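Local structure of structural polyprotein, VP1 (5CDD) at residues 66-71 and 179-183; 89-93 and 182-188. The protein probably serves as a structural capsid protein, VP1, one piece of the viral polyprotein, that builds the icosahedral shell with other capsid chains. All blocks are in the same frame, centred on the assembly; numbering follows the deposited sequence.

Contact 1: residues 66-71 and 179-183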
ATOM      1  N   LEU A  66      47.678  -8.896  14.348  1.00 34.25           N
ATOM      2  CA  LEU A  66      47.622  -9.158  12.917  1.00 32.82           C
ATOM      3  C   LEU A  66      47.571  -7.830  12.172  1.00 33.83           C
ATOM      4  O   LEU A  66      48.232  -7.641  11.153  1.00 34.60           O
ATOM      5  CB  LEU A  66      46.368  -9.970  12.584  1.00 30.72           C
ATOM      6  CG  LEU A  66      46.011 -10.108  11.101  1.00 29.26           C
ATOM      7  CD1 LEU A  66      47.094 -10.897  10.387  1.00 29.11           C
ATOM      8  CD2 LEU A  66      44.667 -10.799  10.957  1.00 26.81           C
ATOM      9  N   THR A  67      46.774  -6.916  12.709  1.00 35.14           N
ATOM     10  CA  THR A  67      46.569  -5.591  12.142  1.00 35.07           C
ATOM     11  C   THR A  67      47.824  -4.731  12.023  1.00 35.71           C
ATOM     12  O   THR A  67      48.045  -4.101  10.991  1.00 35.21           O
ATOM     13  CB  THR A  67      45.492  -4.837  12.961  1.00 35.54           C
ATOM     14  OG1 THR A  67      44.211  -5.056  12.361  1.00 36.34           O
ATOM     15  CG2 THR A  67      45.785  -3.349  13.035  1.00 36.48           C
ATOM     16  N   ASN A  68      48.641  -4.697  13.071  1.00 36.61           N
ATOM     17  CA  ASN A  68      49.857  -3.892  13.036  1.00 37.19           C
ATOM     18  C   ASN A  68      50.706  -4.222  11.815  1.00 37.97           C
ATOM     19  O   ASN A  68      51.265  -3.329  11.177  1.00 39.14           O
ATOM     20  CB  ASN A  68      50.686  -4.100  14.305  1.00 36.88           C
ATOM     21  CG  ASN A  68      49.992  -3.575  15.547  1.00 38.20           C
ATOM     22  OD1 ASN A  68      49.396  -2.499  15.532  1.00 39.05           O
ATOM     23  ND2 ASN A  68      50.081  -4.330  16.635  1.00 40.16           N
ATOM     24  N   THR A  69      50.793  -5.507  11.491  1.00 37.67           N
ATOM     25  CA  THR A  69      51.575  -5.953  10.347  1.00 36.47           C
ATOM     26  C   THR A  69      50.901  -5.601   9.024  1.00 36.52           C
ATOM     27  O   THR A  69      51.476  -4.903   8.189  1.00 37.06           O
ATOM     28  CB  THR A  69      51.797  -7.476  10.392  1.00 35.78           C
ATOM     29  OG1 THR A  69      52.424  -7.829  11.630  1.00 36.19           O
ATOM     30  CG2 THR A  69      52.680  -7.918   9.237  1.00 35.24           C
ATOM     31  N   THR A  70      49.674  -6.079   8.841  1.00 36.19           N
ATOM     32  CA  THR A  70      48.936  -5.828   7.611  1.00 36.53           C
ATOM     33  C   THR A  70      48.732  -4.349   7.291  1.00 37.11           C
ATOM     34  O   THR A  70      48.601  -3.982   6.124  1.00 39.03           O
ATOM     35  CB  THR A  70      47.557  -6.527   7.633  1.00 36.10           C
ATOM     36  OG1 THR A  70      46.725  -5.928   8.633  1.00 36.60           O
ATOM     37  CG2 THR A  70      47.722  -8.008   7.942  1.00 34.10           C
ATOM     38  N   ASP A  71      48.703  -3.499   8.315  1.00 37.30           N
ATOM     39  CA  ASP A  71      48.518  -2.067   8.086  1.00 37.88           C
ATOM     40  C   ASP A  71      49.728  -1.451   7.401  1.00 37.65           C
ATOM     41  O   ASP A  71      49.612  -0.438   6.711  1.00 38.10           O
ATOM     42  CB  ASP A  71      48.286  -1.316   9.399  1.00 40.73           C
ATOM     43  CG  ASP A  71      46.868  -1.445   9.908  1.00 43.87           C
ATOM     44  OD1 ASP A  71      45.931  -1.413   9.083  1.00 45.53           O
ATOM     45  OD2 ASP A  71      46.693  -1.556  11.139  1.00 45.49           O
ATOM     46  N   ILE A 179      40.819 -17.308   6.925  1.00 31.51           N
ATOM     47  CA  ILE A 179      41.125 -16.281   5.942  1.00 30.00           C
ATOM     48  C   ILE A 179      40.499 -15.022   6.527  1.00 30.08           C
ATOM     49  O   ILE A 179      39.301 -14.993   6.809  1.00 30.96           O
ATOM     50  CB  ILE A 179      40.468 -16.581   4.582  1.00 28.49           C
ATOM     51  CG1 ILE A 179      40.949 -17.936   4.053  1.00 28.49           C
ATOM     52  CG2 ILE A 179      40.807 -15.480   3.597  1.00 26.92           C
ATOM     53  CD1 ILE A 179      40.247 -18.393   2.793  1.00 25.41           C
ATOM     54  N   VAL A 180      41.308 -13.992   6.725  1.00 28.89           N
ATOM     55  CA  VAL A 180      40.802 -12.758   7.299  1.00 28.32           C
ATOM     56  C   VAL A 180      40.637 -11.649   6.266  1.00 28.21           C
ATOM     57  O   VAL A 180      41.564 -11.332   5.518  1.00 28.46           O
ATOM     58  CB  VAL A 180      41.728 -12.258   8.430  1.00 27.66           C
ATOM     59  CG1 VAL A 180      41.113 -11.052   9.113  1.00 26.53           C
ATOM     60  CG2 VAL A 180      41.971 -13.374   9.432  1.00 27.02           C
ATOM     61  N   ALA A 181      39.442 -11.070   6.231  1.00 27.53           N
ATOM     62  CA  ALA A 181      39.129  -9.982   5.313  1.00 26.21           C
ATOM     63  C   ALA A 181      38.535  -8.850   6.140  1.00 26.29           C
ATOM     64  O   ALA A 181      37.727  -9.092   7.035  1.00 28.22           O
ATOM     65  CB  ALA A 181      38.131 -10.449   4.270  1.00 24.05           C
ATOM     66  N   ARG A 182      38.935  -7.615   5.851  1.00 26.16           N
ATOM     67  CA  ARG A 182      38.420  -6.478   6.602  1.00 26.55           C
ATOM     68  C   ARG A 182      37.944  -5.327   5.729  1.00 26.27           C
ATOM     69  O   ARG A 182      38.087  -5.344   4.505  1.00 26.30           O
ATOM     70  CB  ARG A 182      39.482  -5.950   7.568  1.00 27.97           C
ATOM     71  CG  ARG A 182      40.679  -5.328   6.877  1.00 28.55           C
ATOM     72  CD  ARG A 182      41.602  -4.654   7.871  1.00 29.75           C
ATOM     73  NE  ARG A 182      42.783  -4.105   7.214  1.00 31.61           N
ATOM     74  CZ  ARG A 182      43.750  -3.445   7.840  1.00 32.22           C
ATOM     75  NH1 ARG A 182      43.678  -3.243   9.150  1.00 31.92           N
ATOM     76  NH2 ARG A 182      44.793  -2.989   7.156  1.00 32.82           N
ATOM     77  N   ALA A 183      37.379  -4.325   6.392  1.00 26.35           N
ATOM     78  CA  ALA A 183      36.864  -3.121   5.754  1.00 26.27           C
ATOM     79  C   ALA A 183      36.429  -2.211   6.891  1.00 26.80           C
ATOM     80  O   ALA A 183      36.433  -2.624   8.051  1.00 28.15           O
ATOM     81  CB  ALA A 183      35.672  -3.457   4.867  1.00 24.30           C
TER
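Arg182 leaves strand 179-183 and drives its whole length at helix 66-71, ending on the carboxylate of Asp71. At its root CG sits between the backbone N and the carbonyl carbon (chi1 67°), and from CG to NE the chain runs straight out. The side chain packs against Ile49 and Tyr94 of the neighbouring strands. NE turns to Asp76 in a salt bridge of its own. At the tip both terminal nitrogens close on a single oxygen: Arg182 NH2 lies 2.7 Å from Asp71 OD1, and Arg182 NH1 donates to that same Asp71 OD1 over 2.9 Å. The oxygen stays close to the guanidinium plane, yet the arginine meets it from above the carboxylate plane, the two planes being 30° apart. Over one guanidinium face stands the hydroxyl of Thr70, whose OG1 also donates to Thr67 O one turn back, at 3.3 Å. With two carboxylates round it, the buried guanidinium is probably well neutralised. Farther along, Leu66 and Val180 meet tip to tip, Leu66 CD2 lying 4.0 Å from Val180 CG1. This is a helix laid across one sheet of a capsid jelly roll, with a buried arginine-aspartate salt bridge tying helix to strand.

Contact 2: residues 89-93 and 182-188; sequences RGGRR and RAGNDDF
Phe188 and Arg92 cross at a slant, guanidinium and ring planes 57° apart. The ring atom Phe188 CE1 sits over the centre of the guanidinium, 3.7 Å from Arg92 NH2, so the ring offers a corner to that flat face. Tyr88 makes a cation-pi contact with the same arginine. Phe188 CG is turned anti to its own nitrogen (chi1 -170°), which brings Phe188 CB and CD1 each to 3.2 Å from Gly91 O. Arg93 reaches out on the side where Ala183 also points: its extended chain passes over the turn at about a right angle to Asn185, their flat groups 84° apart, with Asn185 CA 3.7 Å from Arg93 NE. Beyond the two segments the guanidinium salt-bridges Glu144 and bonds to Ser1 of another structural polyprotein chain, while a water accepts from Arg93 NH1 and lies within hydrogen-bonding distance of Gly184 O. Arg93 N reaches Ala183 O at 2.7 Å, Ala183 N returns to Arg93 O at 3.0 Å, and Asn185 N approaches Gly91 O from above its carbonyl plane. Asn185 OD1 folds back toward Asp187 N and Phe188 N in two weak bonds. Within a capsid jelly-roll sheet, strand 182-184 thus runs into the type I turn Asn185-Phe188 opposite Gly90-Gly91, then pairs with strand 87-98 again.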
ATOM      1  N   ARG A  89      39.064   7.728  11.100  1.00 29.16           N
ATOM      2  CA  ARG A  89      37.915   7.967  11.958  1.00 27.89           C
ATOM      3  C   ARG A  89      36.771   7.033  11.595  1.00 27.54           C
ATOM      4  O   ARG A  89      36.466   6.846  10.420  1.00 30.41           O
ATOM      5  CB  ARG A  89      37.492   9.426  11.800  1.00 28.60           C
ATOM      6  CG  ARG A  89      36.240   9.821  12.528  1.00 31.88           C
ATOM      7  CD  ARG A  89      35.050   9.886  11.592  1.00 30.41           C
ATOM      8  NE  ARG A  89      33.969  10.649  12.206  1.00 33.42           N
ATOM      9  CZ  ARG A  89      32.788  10.862  11.641  1.00 33.90           C
ATOM     10  NH1 ARG A  89      32.525  10.362  10.441  1.00 35.48           N
ATOM     11  NH2 ARG A  89      31.875  11.586  12.274  1.00 35.66           N
ATOM     12  N   GLY A  90      36.145   6.442  12.606  1.00 26.76           N
ATOM     13  CA  GLY A  90      35.044   5.529  12.355  1.00 26.33           C
ATOM     14  C   GLY A  90      35.365   4.102  12.758  1.00 26.94           C
ATOM     15  O   GLY A  90      36.510   3.781  13.083  1.00 26.32           O
ATOM     16  N   GLY A  91      34.350   3.242  12.727  1.00 27.70           N
ATOM     17  CA  GLY A  91      34.526   1.850  13.104  1.00 26.80           C
ATOM     18  C   GLY A  91      35.175   0.973  12.052  1.00 26.81           C
ATOM     19  O   GLY A  91      35.586   1.450  10.992  1.00 26.86           O
ATOM     20  N   ARG A  92      35.258  -0.322  12.347  1.00 26.74           N
ATOM     21  CA  ARG A  92      35.874  -1.295  11.449  1.00 27.59           C
ATOM     22  C   ARG A  92      35.101  -2.615  11.425  1.00 27.44           C
ATOM     23  O   ARG A  92      34.435  -2.973  12.392  1.00 29.09           O
ATOM     24  CB  ARG A  92      37.315  -1.554  11.893  1.00 27.77           C
ATOM     25  CG  ARG A  92      38.198  -0.317  11.875  1.00 30.33           C
ATOM     26  CD  ARG A  92      39.284  -0.404  12.931  1.00 34.53           C
ATOM     27  NE  ARG A  92      40.151   0.771  12.935  1.00 39.14           N
ATOM     28  CZ  ARG A  92      41.086   1.019  12.022  1.00 40.26           C
ATOM     29  NH1 ARG A  92      41.283   0.168  11.022  1.00 42.01           N
ATOM     30  NH2 ARG A  92      41.831   2.113  12.111  1.00 41.18           N
ATOM     31  N   ARG A  93      35.198  -3.333  10.310  1.00 26.61           N
ATOM     32  CA  ARG A  93      34.518  -4.614  10.152  1.00 25.18           C
ATOM     33  C   ARG A  93      35.506  -5.711   9.784  1.00 25.41           C
ATOM     34  O   ARG A  93      36.474  -5.470   9.061  1.00 25.34           O
ATOM     35  CB  ARG A  93      33.443  -4.515   9.064  1.00 23.91           C
ATOM     36  CG  ARG A  93      32.226  -3.708   9.472  1.00 23.71           C
ATOM     37  CD  ARG A  93      31.307  -3.450   8.295  1.00 22.90           C
ATOM     38  NE  ARG A  93      30.075  -2.788   8.714  1.00 24.99           N
ATOM     39  CZ  ARG A  93      29.201  -2.239   7.877  1.00 25.59           C
ATOM     40  NH1 ARG A  93      29.425  -2.272   6.573  1.00 24.41           N
ATOM     41  NH2 ARG A  93      28.103  -1.659   8.343  1.00 27.04           N
ATOM     42  N   ARG A 182      38.935  -7.615   5.851  1.00 26.16           N
ATOM     43  CA  ARG A 182      38.420  -6.478   6.602  1.00 26.55           C
ATOM     44  C   ARG A 182      37.944  -5.327   5.729  1.00 26.27           C
ATOM     45  O   ARG A 182      38.087  -5.344   4.505  1.00 26.30           O
ATOM     46  CB  ARG A 182      39.482  -5.950   7.568  1.00 27.97           C
ATOM     47  CG  ARG A 182      40.679  -5.328   6.877  1.00 28.55           C
ATOM     48  CD  ARG A 182      41.602  -4.654   7.871  1.00 29.75           C
ATOM     49  NE  ARG A 182      42.783  -4.105   7.214  1.00 31.61           N
ATOM     50  CZ  ARG A 182      43.750  -3.445   7.840  1.00 32.22           C
ATOM     51  NH1 ARG A 182      43.678  -3.243   9.150  1.00 31.92           N
ATOM     52  NH2 ARG A 182      44.793  -2.989   7.156  1.00 32.82           N
ATOM     53  N   ALA A 183      37.379  -4.325   6.392  1.00 26.35           N
ATOM     54  CA  ALA A 183      36.864  -3.121   5.754  1.00 26.27           C
ATOM     55  C   ALA A 183      36.429  -2.211   6.891  1.00 26.80           C
ATOM     56  O   ALA A 183      36.433  -2.624   8.051  1.00 28.15           O
ATOM     57  CB  ALA A 183      35.672  -3.457   4.867  1.00 24.30           C
ATOM     58  N   GLY A 184      36.073  -0.974   6.573  1.00 26.91           N
ATOM     59  CA  GLY A 184      35.630  -0.065   7.612  1.00 28.11           C
ATOM     60  C   GLY A 184      34.122  -0.156   7.729  1.00 28.25           C
ATOM     61  O   GLY A 184      33.470  -0.676   6.826  1.00 28.91           O
ATOM     62  N   ASN A 185      33.557   0.319   8.834  1.00 28.86           N
ATOM     63  CA  ASN A 185      32.108   0.276   8.977  1.00 29.51           C
ATOM     64  C   ASN A 185      31.558   1.397   8.098  1.00 30.11           C
ATOM     65  O   ASN A 185      32.315   2.029   7.362  1.00 30.08           O
ATOM     66  CB  ASN A 185      31.695   0.439  10.449  1.00 29.60           C
ATOM     67  CG  ASN A 185      31.892   1.843  10.967  1.00 30.77           C
ATOM     68  OD1 ASN A 185      32.695   2.610  10.440  1.00 33.54           O
ATOM     69  ND2 ASN A 185      31.168   2.182  12.026  1.00 31.49           N
ATOM     70  N   ASP A 186      30.259   1.652   8.158  1.00 31.37           N
ATOM     71  CA  ASP A 186      29.670   2.676   7.304  1.00 32.86           C
ATOM     72  C   ASP A 186      30.058   4.114   7.674  1.00 31.92           C
ATOM     73  O   ASP A 186      29.582   5.066   7.056  1.00 32.27           O
ATOM     74  CB  ASP A 186      28.144   2.508   7.287  1.00 36.41           C
ATOM     75  CG  ASP A 186      27.528   2.880   5.945  1.00 40.70           C
ATOM     76  OD1 ASP A 186      28.072   2.460   4.899  1.00 41.36           O
ATOM     77  OD2 ASP A 186      26.491   3.578   5.937  1.00 43.63           O
ATOM     78  N   ASP A 187      30.932   4.271   8.667  1.00 30.99           N
ATOM     79  CA  ASP A 187      31.379   5.598   9.097  1.00 29.80           C
ATOM     80  C   ASP A 187      32.886   5.800   8.939  1.00 28.45           C
ATOM     81  O   ASP A 187      33.382   6.923   9.047  1.00 28.16           O
ATOM     82  CB  ASP A 187      31.010   5.849  10.566  1.00 32.12           C
ATOM     83  CG  ASP A 187      29.514   5.978  10.788  1.00 36.22           C
ATOM     84  OD1 ASP A 187      28.873   6.791  10.086  1.00 38.57           O
ATOM     85  OD2 ASP A 187      28.982   5.274  11.675  1.00 36.61           O
ATOM     86  N   PHE A 188      33.611   4.714   8.683  1.00 26.66           N
ATOM     87  CA  PHE A 188      35.063   4.772   8.543  1.00 24.36           C
ATOM     88  C   PHE A 188      35.549   5.592   7.356  1.00 24.39           C
ATOM     89  O   PHE A 188      35.044   5.454   6.242  1.00 25.23           O
ATOM     90  CB  PHE A 188      35.643   3.361   8.434  1.00 23.23           C
ATOM     91  CG  PHE A 188      37.140   3.323   8.514  1.00 21.84           C
ATOM     92  CD1 PHE A 188      37.785   3.394   9.745  1.00 22.21           C
ATOM     93  CD2 PHE A 188      37.910   3.279   7.358  1.00 22.43           C
ATOM     94  CE1 PHE A 188      39.176   3.427   9.822  1.00 21.71           C
ATOM     95  CE2 PHE A 188      39.299   3.311   7.423  1.00 22.06           C
ATOM     96  CZ  PHE A 188      39.933   3.387   8.659  1.00 21.52           C
TER
HETATM   97  O   HOH W   1      31.864  -2.190   4.999  1.00 20.11           O

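Overall arrangement
Contacts 1 and 2 lie about 13 Å apart, centre to centre, and meet on strand 176-184, which supplies all of 179-183 and the first part of 182-188; Arg182 and Ala183 belong to both. Along the chain helix 64-73 comes first, then strand 87-98, and the shared strand follows late, about 90 to 110 residues on. Contact 2 joins two neighbouring strands within one antiparallel sheet, whereas contact 1 sets a helix across that sheet. Arg182 links them: its CA lies against Arg93 O in contact 2, beside the paired Ala183, while its side chain reaches helix 64-73. Arg89, Arg93, Asp186 and Asp187 border other chains, so contact 2 also lies at a subunit interface.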